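Local coordinates for protein Hen1 (Anabaena variabilis, PDB 3JWH) that probably methylates the 2'-oxygen of the 3'-terminal nucleotide of RNA, with S-adenosylmethionine as the methyl donor, at residues Leu44-Leu47 against Leu48-Ser51; Ser62-Ser65 against Leu66-Gln70; Arg77-Arg80 against Asn81-Glu84; Tyr95-Lys98 against Arg99-Gly102; Val108-Val111 against Ile112-Leu115. All blocks are in the same frame, centred on the assembly; numbering follows the deposited sequence.

Contact 1 (Leu44-Leu47 against Leu48-Ser51); sequences LKIL and LKDS
L48 N donates to L44 O at 3.0 Å, a helical i-to-i+4 bond. One residue on, K49 N reaches K45 O at 3.2 Å. The next amide is held less firmly. D50 N has only weak bonds here, to I46 O and to L47 O, so the regular i-to-i+4 pattern frays at this point. K49 folds back over the turn. Its CG is anti to the carbonyl carbon (chi1 -70°), and a bend at chi3 brings K49 CE to 3.0 Å from K45 O. K49 CE also lies 3.8 Å from K45 CG, while K49 NZ stands 4.1 Å from I46 CG1. K45 runs out extended, and its NZ stays 5.8 Å from K49 NZ; the two like charges probably disfavour a closer approach. The turn lies near the C-terminal end of helix 42-49, the crossover helix of the beta-alpha-beta unit formed with strands 32-36 and 55-60 in a Rossmann-like methyltransferase. L44 and L47 pack on I56 of strand 55-60. I46 rests on M18 and V22 of helix 13-27. L48 turns to L78 and W83, and its CB passes 3.4 Å from L44 O. D50 CB lies 3.5 Å from I46 O. The D50 carboxylate leads away: OD1 accepts from F52 N, and OD2 forms a salt bridge with K26.

Contact 2 (Ser62-Ser65 against Leu66-Gln70); sequences SYRS and LEIAQ
From the N-cap S62 the chain enters a helix, with i-to-i+4 bonds such as L66 N to S62 O (3.2 Å) and E67 N to Y63 O (2.9 Å). The S62 side chain caps the start. S62 OG accepts from S65 N at 3.1 Å along a nearly straight bond (171°). S65 OG adds a weak bond to S62 OG. R64 carries most of the side-chain contact. Its chain bends at chi2 and chi3, which brings the guanidinium over toward E67 and I68. I68 CG1 then lies over one face of that group, offset toward the rim, 3.6 Å from R64 NH2. E67 CB meets the edge of the same group in its plane, 3.3 Å from R64 NH1. The E67 carboxylate itself bends off and makes no bond with R64; R64 NH1 and E67 OE2 are 5.9 Å apart. On the buried side L66 tucks in against the cap, with L66 CD2 3.2 Å from S62 O. L66 also touches C38 and Q90, and so joins the helix to the loop after strand 32-36 and to strand 86-90. S62 N is bonded to D60 OD1, and S62 touches the bound S-adenosyl-L-homocysteine. A serine N-cap thus starts helix 63-73 just after strand 55-60, at the cofactor pocket of a Rossmann-like methyltransferase.

Contact 3 (Arg77-Arg80 against Asn81-Glu84); sequences RLPR and NQWE
L78 and W83 make the tight part of this turn. L78 CD1 sits over the centre of the W83 six-membered ring, 3.7 Å from the centroid and only 6° off the ring normal, a CH-pi contact. L78 CB covers the same ring system further along, 3.6 Å from W83 NE1. The indole is turned back over the chain by its first torsion (chi1 -70°), with CG anti to the carbonyl carbon. This also brings W83 NE1 to L78 O at 3.4 Å, a weak bond. The backbone closes the turn with W83 N to R80 O at 3.0 Å; the donor stands well above the carbonyl plane. Q82 N adds a weak bond to P79 O. With an alanine at W83, L78 would probably lose the ring face it packs on, and L78 O its indole N-H. The other side is looser and faces solvent. P79 and Q82 lie side by side, with P79 CD 3.7 Å from Q82 CB. N81 OD1 touches P79 CB at 3.4 Å and takes a weak bond from Q82 NE2. R80 extends outward, and its NE is 6.7 Å from E84 OE2, too far for a salt bridge. The short, weakly bonded helix 80-83 follows helix 63-73 and leads to strand 86-90. Together with the loop before it, it borders the end of helix 42-49. W83 also meets D74 and L76 of the preceding loop, and Q82 O accepts from R85 NH1.

Contact 4 (Tyr95-Lys98 against Arg99-Gly102); sequences YQDK and RFHG
D97 and R99 form a salt bridge, with the carboxylate and guanidinium nearly coplanar (28°). The grip is side-on: R99 NE donates to D97 OD1 at 3.0 Å and R99 NH2 to D97 OD2 at 2.6 Å. OD2 uses its syn lone pair. The R99 chain bends at chi3 (-64°), which brings NE and NH2 round to the carboxylate. D97 OD1 also accepts from R99 N at 2.8 Å, on its anti side, which makes an Asx turn. Among backbone bonds, F100 N donates to D97 O at 3.0 Å and closes the short 3-10 turn. Of apolar contacts the main one is CH-pi: D97 CB sits over the centre of the F100 ring, 3.5 Å from the centroid. Replacing D97 by alanine is likely to leave the R99 guanidinium free to swing and the R99 amide without its acceptor, although CB could still cover F100. K98 and H101 run side by side on another flank, with a weak bond between K98 NZ and H101 NE2 at 3.5 Å. The turn lies in the loop between strands 86-90 and 105-109. Helix 117-131 borders it: F100 packs on V126, K98 touches F130, and the H101 ring meets that of F130 with the planes at about 45°.

Contact 5 (Val108-Val111 against Ile112-Leu115); sequences VIEV and IEHL. With SAH (S-adenosyl-L-homocysteine), chain C.
H114 and E110 touch beside the sulfur and C5' of S-adenosyl-L-homocysteine (SAH). H114 CD2 lies 3.5 Å from E110 O and 3.7 Å from SAH C5', and E110 O is 3.8 Å from SAH SD. I109 O accepts a hydrogen bond from SAH N at 2.9 Å. Further along the ligand, V111 CG2 lies 4.0 Å from SAH O4'. One layer out, H114 N donates to V111 O at 3.0 Å and closes the turn that carries the histidine. E113 CG lies over the centre of the H114 ring face and backs it. E113 then bends at chi2 (-99°) back toward the strand end, so that E113 OE2 reaches 3.5 Å from E110 OE1, with the two carboxylate planes 80° apart. E110 has a left-handed backbone conformation, which breaks strand 105-109 just after I109. Outer residues hold the acids: T139 and R17 both meet E110 OE2, and T140 bonds E113 OE1. D60, L93 and G37 also hydrogen-bond SAH. The cluster stands at the end of strand 105-109, probably close to where the donor's methyl group would sit. E110, E113 and H114 match the Glu-x-x-Glu-His pattern that binds magnesium in plant HEN1, so a similar role is possible here. No metal is bound, but two close carboxylates beside a histidine are consistent with a cation site near the methyl-transfer point.

In the fold
All five contacts are local turns within one methyltransferase domain, numbered in order along the chain. Contacts 1 and 3 touch, with centres about 11 Å apart, and pack helix 42-49 against helix 80-83 at one end of the domain. Contact 2 starts helix 63-73, its centre about 17 Å from those of contacts 1 and 5. Contact 2 follows strand 55-60, contact 5 spans the end of strand 105-109, and both reach the bound S-adenosyl-L-homocysteine. Contact 4 lies in the loop that leads into strand 105-109, its centre about 18 Å from that of contact 5. With its centre about 30 Å from that of contact 5, contact 3 is outer packing far from the probable reaction site.

Contact 1 (Leu44-Leu47 against Leu48-Ser51)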
# COMPACT_ATOMS: atom_id res chain seq x y z
N LEU A 44 -2.55 5.99 -7.28
CA LEU A 44 -3.57 5.67 -8.30
C LEU A 44 -3.28 6.42 -9.62
O LEU A 44 -3.50 5.87 -10.70
CB LEU A 44 -4.98 6.03 -7.80
CG LEU A 44 -5.58 5.37 -6.55
CD1 LEU A 44 -7.00 5.90 -6.38
CD2 LEU A 44 -5.59 3.84 -6.64
N LYS A 45 -2.80 7.66 -9.53
CA LYS A 45 -2.49 8.44 -10.74
C LYS A 45 -1.40 7.76 -11.55
O LYS A 45 -1.50 7.63 -12.78
CB LYS A 45 -2.06 9.85 -10.35
CG LYS A 45 -1.76 10.75 -11.54
CD LYS A 45 -1.71 12.22 -11.14
CE LYS A 45 -1.84 13.12 -12.37
NZ LYS A 45 -1.92 14.57 -12.01
N ILE A 46 -0.35 7.31 -10.87
CA ILE A 46 0.77 6.64 -11.52
C ILE A 46 0.39 5.29 -12.14
O ILE A 46 0.86 4.95 -13.21
CB ILE A 46 1.94 6.45 -10.50
CG1 ILE A 46 2.60 7.81 -10.24
CG2 ILE A 46 2.99 5.47 -11.04
CD1 ILE A 46 3.47 7.85 -9.00
N LEU A 47 -0.48 4.52 -11.49
CA LEU A 47 -0.90 3.23 -12.04
C LEU A 47 -1.82 3.37 -13.26
O LEU A 47 -1.69 2.63 -14.24
CB LEU A 47 -1.62 2.41 -10.96
CG LEU A 47 -0.89 2.04 -9.67
CD1 LEU A 47 -1.76 1.09 -8.85
CD2 LEU A 47 0.46 1.40 -10.00
N LEU A 48 -2.76 4.30 -13.19
CA LEU A 48 -3.71 4.52 -14.27
C LEU A 48 -3.01 4.96 -15.56
O LEU A 48 -3.39 4.55 -16.66
CB LEU A 48 -4.73 5.60 -13.86
CG LEU A 48 -6.23 5.37 -14.09
CD1 LEU A 48 -6.88 6.72 -14.41
CD2 LEU A 48 -6.50 4.37 -15.21
N LYS A 49 -1.99 5.79 -15.41
CA LYS A 49 -1.22 6.30 -16.54
C LYS A 49 -0.40 5.21 -17.19
O LYS A 49 -0.13 5.26 -18.37
CB LYS A 49 -0.28 7.42 -16.10
CG LYS A 49 -0.96 8.71 -15.70
CD LYS A 49 0.05 9.75 -15.22
CE LYS A 49 0.77 9.28 -13.96
NZ LYS A 49 1.71 10.30 -13.41
N ASP A 50 -0.01 4.21 -16.40
CA ASP A 50 0.82 3.11 -16.87
C ASP A 50 -0.00 1.92 -17.35
O ASP A 50 -0.57 1.18 -16.55
CB ASP A 50 1.73 2.66 -15.73
CG ASP A 50 2.85 1.75 -16.19
OD1 ASP A 50 2.66 1.05 -17.20
OD2 ASP A 50 3.91 1.74 -15.52
N SER A 51 -0.04 1.72 -18.67
CA SER A 51 -0.81 0.63 -19.27
C SER A 51 -0.42 -0.80 -18.87
O SER A 51 -1.06 -1.77 -19.29
CB SER A 51 -0.78 0.76 -20.80
OG SER A 51 0.53 0.57 -21.31

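Contact 2 (Ser62-Ser65 against Leu66-Gln70)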
# COMPACT_ATOMS: atom_id res chain seq x y z
N SER A 62 -12.59 8.21 3.60
CA SER A 62 -12.87 9.64 3.46
C SER A 62 -13.43 10.07 2.10
O SER A 62 -12.83 9.83 1.05
CB SER A 62 -11.61 10.44 3.79
OG SER A 62 -11.71 11.75 3.28
N TYR A 63 -14.60 10.71 2.13
CA TYR A 63 -15.27 11.19 0.93
C TYR A 63 -14.47 12.36 0.36
O TYR A 63 -14.33 12.49 -0.85
CB TYR A 63 -16.71 11.65 1.25
CG TYR A 63 -17.69 10.52 1.50
CD1 TYR A 63 -18.36 9.89 0.45
CD2 TYR A 63 -17.95 10.06 2.80
CE1 TYR A 63 -19.25 8.85 0.67
CE2 TYR A 63 -18.85 9.02 3.03
CZ TYR A 63 -19.50 8.42 1.96
OH TYR A 63 -20.39 7.39 2.17
N ARG A 64 -13.97 13.22 1.23
CA ARG A 64 -13.20 14.37 0.80
C ARG A 64 -11.99 13.93 -0.02
O ARG A 64 -11.75 14.44 -1.11
CB ARG A 64 -12.73 15.18 2.01
CG ARG A 64 -12.12 16.51 1.63
CD ARG A 64 -13.19 17.46 1.12
NE ARG A 64 -12.71 18.31 0.04
CZ ARG A 64 -12.82 18.01 -1.25
NH1 ARG A 64 -13.38 16.86 -1.62
NH2 ARG A 64 -12.39 18.86 -2.18
N SER A 65 -11.25 12.97 0.51
CA SER A 65 -10.08 12.46 -0.18
C SER A 65 -10.40 11.79 -1.50
O SER A 65 -9.66 11.94 -2.48
CB SER A 65 -9.33 11.49 0.72
OG SER A 65 -8.72 12.20 1.78
N LEU A 66 -11.50 11.04 -1.55
CA LEU A 66 -11.88 10.36 -2.79
C LEU A 66 -12.30 11.37 -3.86
O LEU A 66 -12.04 11.16 -5.03
CB LEU A 66 -13.02 9.36 -2.55
CG LEU A 66 -12.78 7.86 -2.28
CD1 LEU A 66 -11.32 7.50 -2.13
CD2 LEU A 66 -13.56 7.49 -1.06
N GLU A 67 -12.97 12.45 -3.46
CA GLU A 67 -13.38 13.45 -4.45
C GLU A 67 -12.13 14.10 -5.04
O GLU A 67 -12.04 14.33 -6.24
CB GLU A 67 -14.27 14.54 -3.82
CG GLU A 67 -15.67 14.08 -3.41
CD GLU A 67 -16.53 13.60 -4.58
OE1 GLU A 67 -16.19 12.57 -5.20
OE2 GLU A 67 -17.57 14.25 -4.87
N ILE A 68 -11.17 14.40 -4.18
CA ILE A 68 -9.93 15.00 -4.64
C ILE A 68 -9.21 14.03 -5.57
O ILE A 68 -8.73 14.43 -6.63
CB ILE A 68 -9.05 15.40 -3.44
CG1 ILE A 68 -9.74 16.54 -2.67
CG2 ILE A 68 -7.67 15.82 -3.90
CD1 ILE A 68 -9.07 16.92 -1.38
N ALA A 69 -9.15 12.75 -5.20
CA ALA A 69 -8.49 11.75 -6.04
C ALA A 69 -9.08 11.77 -7.46
O ALA A 69 -8.35 11.80 -8.45
CB ALA A 69 -8.66 10.37 -5.44
N GLN A 70 -10.41 11.73 -7.54
CA GLN A 70 -11.11 11.74 -8.82
C GLN A 70 -10.74 13.01 -9.58
O GLN A 70 -10.57 13.00 -10.80
CB GLN A 70 -12.63 11.68 -8.57
CG GLN A 70 -13.48 11.45 -9.80
CD GLN A 70 -13.03 10.24 -10.59
OE1 GLN A 70 -12.07 10.32 -11.35
NE2 GLN A 70 -13.72 9.11 -10.41

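Contact 3 (Arg77-Arg80 against Asn81-Glu84)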
# COMPACT_ATOMS: atom_id res chain seq x y z
N ARG A 77 -4.85 12.55 -19.50
CA ARG A 77 -5.38 12.41 -20.84
C ARG A 77 -5.04 10.97 -21.16
O ARG A 77 -3.88 10.57 -21.10
CB ARG A 77 -4.67 13.38 -21.79
CG ARG A 77 -4.87 14.83 -21.40
CD ARG A 77 -6.34 15.23 -21.56
NE ARG A 77 -6.81 16.10 -20.48
CZ ARG A 77 -6.39 17.35 -20.27
NH1 ARG A 77 -5.48 17.90 -21.07
NH2 ARG A 77 -6.89 18.04 -19.26
N LEU A 78 -6.06 10.18 -21.47
CA LEU A 78 -5.84 8.77 -21.74
C LEU A 78 -6.76 8.19 -22.79
O LEU A 78 -7.80 8.76 -23.10
CB LEU A 78 -6.04 7.98 -20.45
CG LEU A 78 -5.22 8.26 -19.19
CD1 LEU A 78 -6.00 7.76 -17.98
CD2 LEU A 78 -3.87 7.57 -19.29
N PRO A 79 -6.38 7.05 -23.35
CA PRO A 79 -7.24 6.41 -24.36
C PRO A 79 -8.52 5.99 -23.64
O PRO A 79 -8.50 5.76 -22.42
CB PRO A 79 -6.43 5.20 -24.80
CG PRO A 79 -5.00 5.54 -24.40
CD PRO A 79 -5.15 6.27 -23.11
N ARG A 80 -9.62 5.85 -24.37
CA ARG A 80 -10.90 5.45 -23.78
C ARG A 80 -10.84 4.16 -22.95
O ARG A 80 -11.19 4.15 -21.77
CB ARG A 80 -11.96 5.30 -24.87
CG ARG A 80 -13.37 5.07 -24.32
CD ARG A 80 -14.42 5.10 -25.44
NE ARG A 80 -15.78 5.27 -24.92
CZ ARG A 80 -16.86 5.43 -25.68
NH1 ARG A 80 -16.75 5.45 -27.00
NH2 ARG A 80 -18.05 5.59 -25.12
N ASN A 81 -10.39 3.07 -23.56
CA ASN A 81 -10.31 1.80 -22.85
C ASN A 81 -9.51 1.90 -21.55
O ASN A 81 -9.72 1.11 -20.63
CB ASN A 81 -9.69 0.71 -23.75
CG ASN A 81 -8.25 1.01 -24.16
OD1 ASN A 81 -7.83 2.17 -24.18
ND2 ASN A 81 -7.51 -0.03 -24.51
N GLN A 82 -8.62 2.88 -21.47
CA GLN A 82 -7.77 3.06 -20.29
C GLN A 82 -8.50 3.59 -19.06
O GLN A 82 -8.11 3.29 -17.92
CB GLN A 82 -6.60 3.97 -20.63
CG GLN A 82 -5.29 3.46 -20.10
CD GLN A 82 -4.93 2.10 -20.67
OE1 GLN A 82 -4.05 1.41 -20.17
NE2 GLN A 82 -5.62 1.72 -21.74
N TRP A 83 -9.55 4.35 -19.27
CA TRP A 83 -10.29 4.90 -18.15
C TRP A 83 -11.13 3.85 -17.42
O TRP A 83 -11.32 3.93 -16.21
CB TRP A 83 -11.17 6.07 -18.59
CG TRP A 83 -10.42 7.33 -18.99
CD1 TRP A 83 -10.19 7.79 -20.26
CD2 TRP A 83 -9.86 8.31 -18.10
NE1 TRP A 83 -9.53 8.99 -20.22
CE2 TRP A 83 -9.31 9.34 -18.91
CE3 TRP A 83 -9.77 8.43 -16.71
CZ2 TRP A 83 -8.68 10.47 -18.37
CZ3 TRP A 83 -9.15 9.55 -16.17
CH2 TRP A 83 -8.62 10.55 -17.00
N GLU A 84 -11.61 2.84 -18.16
CA GLU A 84 -12.43 1.78 -17.57
C GLU A 84 -11.69 0.89 -16.56
O GLU A 84 -12.29 0.04 -15.91
CB GLU A 84 -13.00 0.88 -18.67
CG GLU A 84 -14.16 1.50 -19.45
CD GLU A 84 -15.33 1.89 -18.55
OE1 GLU A 84 -15.84 1.03 -17.79
OE2 GLU A 84 -15.75 3.07 -18.62

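Contact 4 (Tyr95-Lys98 against Arg99-Gly102)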
# COMPACT_ATOMS: atom_id res chain seq x y z
N TYR A 95 -13.67 -3.52 7.38
CA TYR A 95 -14.86 -4.29 7.04
C TYR A 95 -14.63 -5.21 5.85
O TYR A 95 -14.03 -4.82 4.85
CB TYR A 95 -16.01 -3.34 6.74
CG TYR A 95 -17.26 -4.06 6.30
CD1 TYR A 95 -17.98 -4.86 7.19
CD2 TYR A 95 -17.73 -3.94 4.99
CE1 TYR A 95 -19.13 -5.52 6.79
CE2 TYR A 95 -18.88 -4.60 4.57
CZ TYR A 95 -19.58 -5.39 5.47
OH TYR A 95 -20.72 -6.03 5.06
N GLN A 96 -15.13 -6.44 5.96
CA GLN A 96 -14.98 -7.43 4.90
C GLN A 96 -15.86 -7.12 3.71
O GLN A 96 -17.00 -7.58 3.64
CB GLN A 96 -15.32 -8.82 5.41
CG GLN A 96 -14.69 -9.16 6.73
CD GLN A 96 -14.76 -10.65 7.00
OE1 GLN A 96 -15.76 -11.30 6.68
NE2 GLN A 96 -13.70 -11.19 7.60
N ASP A 97 -15.32 -6.35 2.77
CA ASP A 97 -16.04 -5.94 1.58
C ASP A 97 -15.77 -6.94 0.45
O ASP A 97 -14.61 -7.20 0.12
CB ASP A 97 -15.57 -4.55 1.15
CG ASP A 97 -16.50 -3.89 0.18
OD1 ASP A 97 -16.94 -4.56 -0.78
OD2 ASP A 97 -16.80 -2.69 0.36
N LYS A 98 -16.83 -7.48 -0.13
CA LYS A 98 -16.70 -8.46 -1.20
C LYS A 98 -16.01 -7.87 -2.42
O LYS A 98 -15.55 -8.61 -3.29
CB LYS A 98 -18.08 -9.03 -1.58
CG LYS A 98 -18.87 -9.57 -0.38
CD LYS A 98 -18.12 -10.66 0.39
CE LYS A 98 -18.07 -11.98 -0.38
NZ LYS A 98 -17.39 -13.07 0.38
N ARG A 99 -15.95 -6.55 -2.51
CA ARG A 99 -15.29 -5.89 -3.63
C ARG A 99 -13.75 -5.89 -3.50
O ARG A 99 -13.04 -5.43 -4.40
CB ARG A 99 -15.78 -4.45 -3.76
CG ARG A 99 -17.21 -4.31 -4.24
CD ARG A 99 -17.68 -2.87 -4.12
NE ARG A 99 -17.73 -2.43 -2.72
CZ ARG A 99 -18.15 -1.23 -2.32
NH1 ARG A 99 -18.57 -0.33 -3.21
NH2 ARG A 99 -18.13 -0.92 -1.03
N PHE A 100 -13.25 -6.42 -2.38
CA PHE A 100 -11.81 -6.50 -2.14
C PHE A 100 -11.21 -7.81 -2.68
O PHE A 100 -10.01 -8.04 -2.57
CB PHE A 100 -11.51 -6.44 -0.64
CG PHE A 100 -11.84 -5.13 0.03
CD1 PHE A 100 -12.30 -4.04 -0.70
CD2 PHE A 100 -11.68 -5.00 1.40
CE1 PHE A 100 -12.61 -2.83 -0.07
CE2 PHE A 100 -11.98 -3.80 2.06
CZ PHE A 100 -12.45 -2.71 1.32
N HIS A 101 -12.05 -8.68 -3.25
CA HIS A 101 -11.58 -9.97 -3.78
C HIS A 101 -11.08 -9.96 -5.22
O HIS A 101 -11.39 -9.07 -6.00
CB HIS A 101 -12.71 -11.02 -3.75
CG HIS A 101 -13.12 -11.45 -2.38
ND1 HIS A 101 -12.24 -11.98 -1.47
CD2 HIS A 101 -14.35 -11.50 -1.79
CE1 HIS A 101 -12.89 -12.33 -0.37
NE2 HIS A 101 -14.17 -12.06 -0.54
N GLY A 102 -10.32 -11.00 -5.54
CA GLY A 102 -9.82 -11.18 -6.89
C GLY A 102 -8.69 -10.37 -7.45
O GLY A 102 -8.43 -10.48 -8.65

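Contact 5 (Val108-Val111 against Ile112-Leu115)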
# COMPACT_ATOMS: atom_id res chain seq x y z
N VAL A 108 -0.82 -0.98 0.73
CA VAL A 108 -1.24 -0.27 1.93
C VAL A 108 -0.06 0.70 2.16
O VAL A 108 0.90 0.36 2.86
CB VAL A 108 -1.37 -1.26 3.12
CG1 VAL A 108 -2.12 -0.61 4.25
CG2 VAL A 108 -2.05 -2.56 2.67
N ILE A 109 -0.16 1.88 1.58
CA ILE A 109 0.91 2.88 1.64
C ILE A 109 0.72 3.97 2.68
O ILE A 109 -0.20 4.78 2.59
CB ILE A 109 1.07 3.55 0.28
CG1 ILE A 109 1.04 2.49 -0.82
CG2 ILE A 109 2.40 4.32 0.21
CD1 ILE A 109 2.11 1.40 -0.67
N GLU A 110 1.61 3.98 3.66
CA GLU A 110 1.55 4.97 4.72
C GLU A 110 0.15 4.97 5.34
O GLU A 110 -0.48 6.02 5.51
CB GLU A 110 1.88 6.36 4.16
CG GLU A 110 3.18 6.39 3.32
CD GLU A 110 4.44 5.97 4.11
OE1 GLU A 110 4.82 6.67 5.07
OE2 GLU A 110 5.04 4.93 3.76
N VAL A 111 -0.32 3.77 5.68
CA VAL A 111 -1.64 3.62 6.27
C VAL A 111 -1.61 3.07 7.69
O VAL A 111 -2.29 3.60 8.56
CB VAL A 111 -2.56 2.71 5.40
CG1 VAL A 111 -3.82 2.35 6.16
CG2 VAL A 111 -2.94 3.42 4.13
N ILE A 112 -0.83 2.01 7.92
CA ILE A 112 -0.79 1.37 9.25
C ILE A 112 -0.54 2.26 10.46
O ILE A 112 -1.12 2.04 11.52
CB ILE A 112 0.23 0.19 9.30
CG1 ILE A 112 1.64 0.68 8.93
CG2 ILE A 112 -0.20 -0.91 8.36
CD1 ILE A 112 2.70 -0.41 9.05
N GLU A 113 0.31 3.26 10.31
CA GLU A 113 0.61 4.16 11.42
C GLU A 113 -0.63 4.90 11.94
O GLU A 113 -0.68 5.24 13.12
CB GLU A 113 1.67 5.18 10.98
CG GLU A 113 1.31 5.94 9.71
CD GLU A 113 1.97 5.38 8.46
OE1 GLU A 113 2.00 4.13 8.27
OE2 GLU A 113 2.45 6.20 7.65
N HIS A 114 -1.61 5.13 11.08
CA HIS A 114 -2.82 5.84 11.50
C HIS A 114 -3.95 4.91 11.96
O HIS A 114 -5.11 5.30 11.96
CB HIS A 114 -3.36 6.72 10.36
CG HIS A 114 -2.30 7.48 9.62
ND1 HIS A 114 -1.41 8.33 10.25
CD2 HIS A 114 -1.99 7.53 8.30
CE1 HIS A 114 -0.60 8.87 9.35
NE2 HIS A 114 -0.93 8.40 8.16
N LEU A 115 -3.62 3.69 12.34
CA LEU A 115 -4.64 2.76 12.82
C LEU A 115 -4.36 2.43 14.28
O LEU A 115 -3.22 2.17 14.65
CB LEU A 115 -4.62 1.46 12.01
CG LEU A 115 -5.08 1.49 10.56
CD1 LEU A 115 -4.92 0.11 9.95
CD2 LEU A 115 -6.53 1.94 10.48
N SAH C . -1.72 6.26 0.65
CA SAH C . -1.90 7.70 0.40
CB SAH C . -1.83 8.45 1.73
CG SAH C . -2.90 7.93 2.69
SD SAH C . -2.87 8.72 4.35
C SAH C . -0.77 8.20 -0.51
O SAH C . 0.23 8.68 0.06
OXT SAH C . -0.94 8.10 -1.74
C5' SAH C . -3.95 7.52 5.20
C4' SAH C . -5.20 7.20 4.37
O4' SAH C . -5.87 6.08 4.95
C3' SAH C . -6.18 8.38 4.41
O3' SAH C . -6.84 8.51 3.15
C2' SAH C . -7.16 7.92 5.49
O2' SAH C . -8.43 8.55 5.26
C1' SAH C . -7.25 6.45 5.10
N9 SAH C . -7.85 5.63 6.18
C8 SAH C . -7.54 5.68 7.47
N7 SAH C . -8.25 4.79 8.14
C5 SAH C . -9.04 4.15 7.27
C6 SAH C . -9.98 3.15 7.38
N6 SAH C . -10.27 2.61 8.56
N1 SAH C . -10.61 2.73 6.27
C2 SAH C . -10.34 3.27 5.09
N3 SAH C . -9.45 4.23 4.96
C4 SAH C . -8.78 4.70 6.02